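Local coordinates for protein glutathione S-transferase (Xanthomonas axonopodis pv. citri, PDB 6NV6) that probably catalyses conjugation of glutathione to electrophilic substrates, as a theta-class glutathione transferase that binds glutathione, at residues Tyr170-Phe173 with Glu178-Glu181; Gln150-Gly155 with Tyr189-Val194. One frame throughout, in Å; residues are numbered along the deposited sequence.

Interaction 1. Residues Tyr170-Phe173 with Glu178-Glu181; sequences YAWF and ERPE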
ATOM      1  N   TYR A 170       6.546  -0.791   2.104  1.00 26.99           N
ATOM      2  CA  TYR A 170       7.678  -1.386   1.409  1.00 30.67           C
ATOM      3  C   TYR A 170       8.657  -0.305   0.952  1.00 31.01           C
ATOM      4  O   TYR A 170       9.865  -0.391   1.204  1.00 27.96           O
ATOM      5  CB  TYR A 170       7.184  -2.215   0.222  1.00 29.08           C
ATOM      6  CG  TYR A 170       8.305  -2.708  -0.664  1.00 37.36           C
ATOM      7  CD1 TYR A 170       9.252  -3.604  -0.179  1.00 32.52           C
ATOM      8  CD2 TYR A 170       8.424  -2.274  -1.983  1.00 32.84           C
ATOM      9  CE1 TYR A 170      10.270  -4.057  -0.972  1.00 30.16           C
ATOM     10  CE2 TYR A 170       9.447  -2.726  -2.788  1.00 32.82           C
ATOM     11  CZ  TYR A 170      10.363  -3.620  -2.273  1.00 35.87           C
ATOM     12  OH  TYR A 170      11.381  -4.080  -3.069  1.00 37.11           O
ATOM     13  N   ALA A 171       8.147   0.735   0.290  1.00 31.59           N
ATOM     14  CA  ALA A 171       9.015   1.834  -0.117  1.00 33.29           C
ATOM     15  C   ALA A 171       9.677   2.482   1.091  1.00 36.15           C
ATOM     16  O   ALA A 171      10.885   2.746   1.081  1.00 40.98           O
ATOM     17  CB  ALA A 171       8.216   2.865  -0.916  1.00 32.10           C
ATOM     18  N   TRP A 172       8.905   2.724   2.151  1.00 29.34           N
ATOM     19  CA  TRP A 172       9.450   3.351   3.350  1.00 38.02           C
ATOM     20  C   TRP A 172      10.682   2.618   3.877  1.00 37.83           C
ATOM     21  O   TRP A 172      11.690   3.245   4.207  1.00 33.49           O
ATOM     22  CB  TRP A 172       8.375   3.414   4.431  1.00 30.01           C
ATOM     23  CG  TRP A 172       8.859   3.901   5.770  1.00 41.72           C
ATOM     24  CD1 TRP A 172       9.077   3.145   6.902  1.00 40.23           C
ATOM     25  CD2 TRP A 172       9.180   5.251   6.129  1.00 42.07           C
ATOM     26  NE1 TRP A 172       9.511   3.948   7.931  1.00 34.15           N
ATOM     27  CE2 TRP A 172       9.580   5.242   7.485  1.00 38.18           C
ATOM     28  CE3 TRP A 172       9.161   6.466   5.441  1.00 33.98           C
ATOM     29  CZ2 TRP A 172       9.954   6.402   8.158  1.00 41.99           C
ATOM     30  CZ3 TRP A 172       9.541   7.612   6.113  1.00 36.67           C
ATOM     31  CH2 TRP A 172       9.929   7.572   7.454  1.00 36.45           C
ATOM     32  N   PHE A 173      10.626   1.295   3.955  1.00 38.24           N
ATOM     33  CA  PHE A 173      11.684   0.562   4.629  1.00 38.01           C
ATOM     34  C   PHE A 173      12.854   0.228   3.718  1.00 44.14           C
ATOM     35  O   PHE A 173      13.974   0.040   4.211  1.00 49.19           O
ATOM     36  CB  PHE A 173      11.120  -0.725   5.239  1.00 37.05           C
ATOM     37  CG  PHE A 173      10.462  -0.522   6.584  1.00 42.26           C
ATOM     38  CD1 PHE A 173      11.209  -0.105   7.678  1.00 36.68           C
ATOM     39  CD2 PHE A 173       9.093  -0.721   6.746  1.00 36.17           C
ATOM     40  CE1 PHE A 173      10.609   0.088   8.910  1.00 35.79           C
ATOM     41  CE2 PHE A 173       8.490  -0.530   7.979  1.00 34.07           C
ATOM     42  CZ  PHE A 173       9.251  -0.123   9.060  1.00 33.36           C
ATOM     43  N   GLU A 178      17.407   7.490   6.345  1.00 47.91           N
ATOM     44  CA  GLU A 178      17.536   7.217   7.772  1.00 45.66           C
ATOM     45  C   GLU A 178      16.151   7.343   8.389  1.00 51.62           C
ATOM     46  O   GLU A 178      15.547   8.423   8.354  1.00 43.92           O
ATOM     47  CB  GLU A 178      18.528   8.163   8.455  1.00 45.70           C
ATOM     48  CG  GLU A 178      19.029   7.642   9.803  1.00 56.57           C
ATOM     49  CD  GLU A 178      20.194   8.439  10.399  1.00 63.55           C
ATOM     50  OE1 GLU A 178      20.365   9.628  10.054  1.00 57.93           O
ATOM     51  OE2 GLU A 178      20.946   7.860  11.221  1.00 66.54           O
ATOM     52  N   ARG A 179      15.640   6.229   8.937  1.00 43.57           N
ATOM     53  CA  ARG A 179      14.289   6.133   9.474  1.00 38.80           C
ATOM     54  C   ARG A 179      14.288   6.248  10.990  1.00 37.32           C
ATOM     55  O   ARG A 179      15.194   5.737  11.651  1.00 45.93           O
ATOM     56  CB  ARG A 179      13.642   4.804   9.081  1.00 41.01           C
ATOM     57  CG  ARG A 179      13.027   4.801   7.701  1.00 43.40           C
ATOM     58  CD  ARG A 179      12.801   3.395   7.183  1.00 47.09           C
ATOM     59  NE  ARG A 179      14.044   2.635   7.112  1.00 48.77           N
ATOM     60  CZ  ARG A 179      14.826   2.557   6.044  1.00 55.64           C
ATOM     61  NH1 ARG A 179      15.996   1.950   6.126  1.00 55.66           N
ATOM     62  NH2 ARG A 179      14.486   3.154   4.921  1.00 53.43           N
ATOM     63  N   PRO A 180      13.290   6.886  11.588  1.00 35.82           N
ATOM     64  CA  PRO A 180      13.157   6.821  13.044  1.00 38.03           C
ATOM     65  C   PRO A 180      12.750   5.423  13.486  1.00 45.61           C
ATOM     66  O   PRO A 180      12.162   4.642  12.732  1.00 40.97           O
ATOM     67  CB  PRO A 180      12.055   7.839  13.334  1.00 34.56           C
ATOM     68  CG  PRO A 180      11.186   7.750  12.125  1.00 40.31           C
ATOM     69  CD  PRO A 180      12.129   7.539  10.960  1.00 33.94           C
ATOM     70  N   GLU A 181      13.069   5.108  14.736  1.00 49.61           N
ATOM     71  CA  GLU A 181      12.762   3.788  15.275  1.00 50.87           C
ATOM     72  C   GLU A 181      11.255   3.671  15.492  1.00 45.45           C
ATOM     73  O   GLU A 181      10.681   4.373  16.330  1.00 44.30           O
ATOM     74  CB  GLU A 181      13.537   3.557  16.570  1.00 60.76           C
ATOM     75  CG  GLU A 181      14.837   2.779  16.394  1.00 70.73           C
ATOM     76  CD  GLU A 181      14.650   1.274  16.486  1.00 90.88           C
ATOM     77  OE1 GLU A 181      13.486   0.809  16.387  1.00 85.39           O
ATOM     78  OE2 GLU A 181      15.673   0.562  16.661  1.00 94.87           O
TER
HETATM   79  O   HOH W   1      10.674   3.196  10.763  1.00 40.93           O
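Arg-179 lies back over the indole of Trp-172 and reaches the carboxyl-terminal end of the helix that carries Trp-172. The part lying over the ring is aliphatic: Arg-179 CG sits above the plane near the rim of the ring, and Arg-179 CD makes a CH-pi contact 3.7 Å from the centroid of the five-membered ring of Trp-172. Pro-180 extends this apolar patch, its CD meeting Trp-172 CZ2 at 3.7 Å near the plane at the indole edge. Phe-173 is met obliquely, with its CD1 3.9 Å from Arg-179 CD.

The polar part depends on a bend in the arginine chain (chi3 -59°), which stands the guanidinium up over the indole, steeply to it, the two planes 78° apart. Arg-179 NH2 then donates to Trp-172 O at 2.9 Å, in the carbonyl plane but with a bent N-H...O angle of 134°. The same nitrogen also bonds to Met-175 O, so one NH2 group ties two carbonyls, one in the last turn of the helix and one just beyond it, where the partial negative charge would probably suit a cation. A water completes the polar set, accepting from Trp-172 NE1 at 3.2 Å and donating to Pro-180 O.

Within the all-helical C-terminal domain, the loop thus folds back on helix 163-174 before helix 183-193 begins, while Trp-172 also packs against helices 88-118 and 126-146.

Interaction 2. Residues Gln150-Gly155 with Tyr189-Val194; sequences QPYLSG and YARLRV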
ATOM      1  N   GLN A 150      -2.850  -3.592  18.251  1.00 50.61           N
ATOM      2  CA  GLN A 150      -3.247  -4.785  17.521  1.00 47.55           C
ATOM      3  C   GLN A 150      -2.155  -5.104  16.501  1.00 40.93           C
ATOM      4  O   GLN A 150      -1.427  -4.208  16.076  1.00 41.66           O
ATOM      5  CB  GLN A 150      -4.590  -4.603  16.802  1.00 50.34           C
ATOM      6  CG  GLN A 150      -5.709  -4.121  17.710  1.00 57.41           C
ATOM      7  CD  GLN A 150      -6.411  -5.275  18.417  1.00 72.04           C
ATOM      8  OE1 GLN A 150      -6.259  -6.437  18.029  1.00 69.09           O
ATOM      9  NE2 GLN A 150      -7.186  -4.959  19.461  1.00 76.77           N
ATOM     10  N   PRO A 151      -2.038  -6.369  16.097  1.00 43.01           N
ATOM     11  CA  PRO A 151      -0.943  -6.721  15.180  1.00 38.61           C
ATOM     12  C   PRO A 151      -1.180  -6.291  13.736  1.00 39.85           C
ATOM     13  O   PRO A 151      -0.222  -6.303  12.944  1.00 32.46           O
ATOM     14  CB  PRO A 151      -0.861  -8.250  15.311  1.00 32.92           C
ATOM     15  CG  PRO A 151      -2.213  -8.685  15.723  1.00 33.09           C
ATOM     16  CD  PRO A 151      -2.902  -7.525  16.397  1.00 42.91           C
ATOM     17  N   TYR A 152      -2.408  -5.908  13.375  1.00 32.40           N
ATOM     18  CA  TYR A 152      -2.708  -5.451  12.027  1.00 31.33           C
ATOM     19  C   TYR A 152      -3.580  -4.207  12.065  1.00 37.17           C
ATOM     20  O   TYR A 152      -4.361  -3.986  12.998  1.00 37.14           O
ATOM     21  CB  TYR A 152      -3.392  -6.537  11.197  1.00 31.24           C
ATOM     22  CG  TYR A 152      -2.479  -7.714  10.959  1.00 38.54           C
ATOM     23  CD1 TYR A 152      -1.549  -7.692   9.931  1.00 31.75           C
ATOM     24  CD2 TYR A 152      -2.532  -8.843  11.785  1.00 34.59           C
ATOM     25  CE1 TYR A 152      -0.703  -8.756   9.719  1.00 37.62           C
ATOM     26  CE2 TYR A 152      -1.692  -9.912  11.580  1.00 29.12           C
ATOM     27  CZ  TYR A 152      -0.774  -9.864  10.544  1.00 37.79           C
ATOM     28  OH  TYR A 152       0.087 -10.918  10.315  1.00 36.78           O
ATOM     29  N   LEU A 153      -3.396  -3.373  11.043  1.00 34.36           N
ATOM     30  CA  LEU A 153      -4.260  -2.221  10.855  1.00 32.52           C
ATOM     31  C   LEU A 153      -5.721  -2.628  10.815  1.00 28.73           C
ATOM     32  O   LEU A 153      -6.590  -1.851  11.220  1.00 28.62           O
ATOM     33  CB  LEU A 153      -3.887  -1.504   9.565  1.00 26.71           C
ATOM     34  CG  LEU A 153      -2.506  -0.875   9.581  1.00 31.05           C
ATOM     35  CD1 LEU A 153      -2.313  -0.125   8.272  1.00 28.22           C
ATOM     36  CD2 LEU A 153      -2.353   0.051  10.799  1.00 26.71           C
ATOM     37  N   SER A 154      -6.010  -3.838  10.327  1.00 27.21           N
ATOM     38  CA  SER A 154      -7.368  -4.362  10.294  1.00 35.01           C
ATOM     39  C   SER A 154      -7.801  -4.940  11.635  1.00 39.51           C
ATOM     40  O   SER A 154      -8.971  -5.324  11.777  1.00 34.49           O
ATOM     41  CB  SER A 154      -7.508  -5.438   9.211  1.00 26.00           C
ATOM     42  OG  SER A 154      -7.246  -4.904   7.930  1.00 33.38           O
ATOM     43  N   GLY A 155      -6.894  -5.006  12.618  1.00 31.11           N
ATOM     44  CA  GLY A 155      -7.245  -5.521  13.922  1.00 35.54           C
ATOM     45  C   GLY A 155      -6.518  -6.805  14.274  1.00 39.47           C
ATOM     46  O   GLY A 155      -5.305  -6.920  14.058  1.00 36.39           O
ATOM     47  N   TYR A 189       5.596  -4.931   9.244  1.00 27.43           N
ATOM     48  CA  TYR A 189       6.204  -5.114   7.937  1.00 28.27           C
ATOM     49  C   TYR A 189       6.892  -6.467   7.836  1.00 36.27           C
ATOM     50  O   TYR A 189       6.879  -7.093   6.770  1.00 35.25           O
ATOM     51  CB  TYR A 189       7.195  -3.986   7.671  1.00 32.95           C
ATOM     52  CG  TYR A 189       7.963  -4.129   6.378  1.00 31.64           C
ATOM     53  CD1 TYR A 189       7.301  -4.374   5.182  1.00 31.64           C
ATOM     54  CD2 TYR A 189       9.343  -4.012   6.353  1.00 28.07           C
ATOM     55  CE1 TYR A 189       7.989  -4.503   4.006  1.00 35.09           C
ATOM     56  CE2 TYR A 189      10.044  -4.142   5.179  1.00 32.02           C
ATOM     57  CZ  TYR A 189       9.365  -4.387   4.012  1.00 32.82           C
ATOM     58  OH  TYR A 189      10.070  -4.526   2.844  1.00 31.83           O
ATOM     59  N   ALA A 190       7.496  -6.935   8.936  1.00 38.52           N
ATOM     60  CA  ALA A 190       8.113  -8.257   8.933  1.00 33.31           C
ATOM     61  C   ALA A 190       7.077  -9.353   8.723  1.00 31.69           C
ATOM     62  O   ALA A 190       7.364 -10.358   8.067  1.00 34.44           O
ATOM     63  CB  ALA A 190       8.882  -8.485  10.235  1.00 27.05           C
ATOM     64  N   ARG A 191       5.866  -9.173   9.246  1.00 26.56           N
ATOM     65  CA  ARG A 191       4.842 -10.194   9.075  1.00 27.77           C
ATOM     66  C   ARG A 191       4.190 -10.099   7.705  1.00 33.48           C
ATOM     67  O   ARG A 191       3.725 -11.112   7.161  1.00 33.62           O
ATOM     68  CB  ARG A 191       3.788 -10.068  10.170  1.00 29.45           C
ATOM     69  CG  ARG A 191       4.304 -10.422  11.551  1.00 35.33           C
ATOM     70  CD  ARG A 191       3.170 -10.418  12.578  1.00 37.25           C
ATOM     71  NE  ARG A 191       2.545  -9.099  12.728  1.00 40.22           N
ATOM     72  CZ  ARG A 191       2.946  -8.153  13.580  1.00 41.26           C
ATOM     73  NH1 ARG A 191       2.389  -6.947  13.547  1.00 43.29           N
ATOM     74  NH2 ARG A 191       3.950  -8.374  14.420  1.00 41.77           N
ATOM     75  N   LEU A 192       4.136  -8.894   7.141  1.00 30.71           N
ATOM     76  CA  LEU A 192       3.689  -8.761   5.762  1.00 36.09           C
ATOM     77  C   LEU A 192       4.631  -9.500   4.825  1.00 35.33           C
ATOM     78  O   LEU A 192       4.188 -10.199   3.907  1.00 32.20           O
ATOM     79  CB  LEU A 192       3.596  -7.283   5.371  1.00 29.26           C
ATOM     80  CG  LEU A 192       2.499  -6.466   6.067  1.00 34.35           C
ATOM     81  CD1 LEU A 192       2.576  -5.001   5.670  1.00 27.80           C
ATOM     82  CD2 LEU A 192       1.118  -7.030   5.791  1.00 31.11           C
ATOM     83  N   ARG A 193       5.940  -9.385   5.070  1.00 35.49           N
ATOM     84  CA  ARG A 193       6.930  -9.953   4.168  1.00 32.04           C
ATOM     85  C   ARG A 193       6.854 -11.471   4.096  1.00 31.69           C
ATOM     86  O   ARG A 193       7.282 -12.046   3.092  1.00 34.85           O
ATOM     87  CB  ARG A 193       8.327  -9.495   4.579  1.00 35.57           C
ATOM     88  CG  ARG A 193       8.626  -8.060   4.119  1.00 31.12           C
ATOM     89  CD  ARG A 193      10.093  -7.662   4.261  1.00 31.82           C
ATOM     90  NE  ARG A 193      10.839  -8.474   5.222  1.00 45.44           N
ATOM     91  CZ  ARG A 193      11.094  -8.125   6.485  1.00 35.94           C
ATOM     92  NH1 ARG A 193      10.669  -6.972   6.973  1.00 33.09           N
ATOM     93  NH2 ARG A 193      11.785  -8.940   7.265  1.00 41.12           N
ATOM     94  N   VAL A 194       6.280 -12.138   5.099  1.00 30.24           N
ATOM     95  CA  VAL A 194       6.149 -13.592   5.004  1.00 34.02           C
ATOM     96  C   VAL A 194       5.033 -14.028   4.063  1.00 38.51           C
ATOM     97  O   VAL A 194       4.987 -15.207   3.681  1.00 38.27           O
ATOM     98  CB  VAL A 194       5.923 -14.243   6.383  1.00 35.67           C
ATOM     99  CG1 VAL A 194       6.862 -13.645   7.416  1.00 31.50           C
ATOM    100  CG2 VAL A 194       4.468 -14.105   6.829  1.00 42.17           C
TER
HETATM  101  O   HOH W   2       0.723 -11.463   7.554  1.00 29.59           O
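In the helical C-terminal domain of this glutathione transferase, a type I beta turn, Tyr-152 to Gly-155, belongs to the connection between helices 126-146 and 163-174, and the contact joins this connection to helix 183-193. Arg-191 of that helix spans the gap to Pro-151 and Tyr-152. Its NH1 donates to Pro-151 O at 2.8 Å, on a lone pair in the carbonyl plane; the acceptor lies 24° out of the guanidinium plane, so the bond is tilted at the donor. Pro-151 CB also lies over one face of the guanidinium, 3.9 Å from Arg-191 NH1.

The phenol of Tyr-152 runs at a slant across the arginine chain, its hydroxyl end nearest. Its OH lies 3.8 Å from Arg-191 CB and a similar distance from Arg-191 CD, and it is in plane at the guanidinium edge. A bend at chi3 (-62°) swings the head group of Arg-191 toward the proline carbonyl, and the ring and guanidinium planes end up 81° apart. Any cation-pi attraction is weak at best, because Arg-191 CZ lies 5.4 Å from the centroid of the Tyr-152 ring.

The turn itself is closed by Gly-155 N to Tyr-152 O, and Gly-155 ends it with backbone angles that glycine readily adopts. Asp-162 also holds the turn, its carboxylate accepting from Leu-153 N and Ser-154 OG. On the helix side, a water bridges the remaining span, hydrogen-bonded to Tyr-152 OH at 2.9 Å and donating to Arg-191 O at 3.0 Å.

How the interactions relate
Both contacts fasten a loop to a helix through an arginine that donates to a backbone carbonyl, with a bridging water beside it, but the direction is reversed: in interaction 1 the arginine belongs to the loop, in interaction 2 to the helix. Interaction 1 is partly buried, with an indole anchored among other helices, and adds a CH-pi contact over the indole face. Interaction 2 is a surface contact, leaner in apolar packing, and bridges parts much farther apart in sequence. The two meet where consecutive helices 163-174 and 183-193 pack together: the Phe-173 and Tyr-189 rings lie nearly parallel, and Tyr-170 also touches Tyr-189.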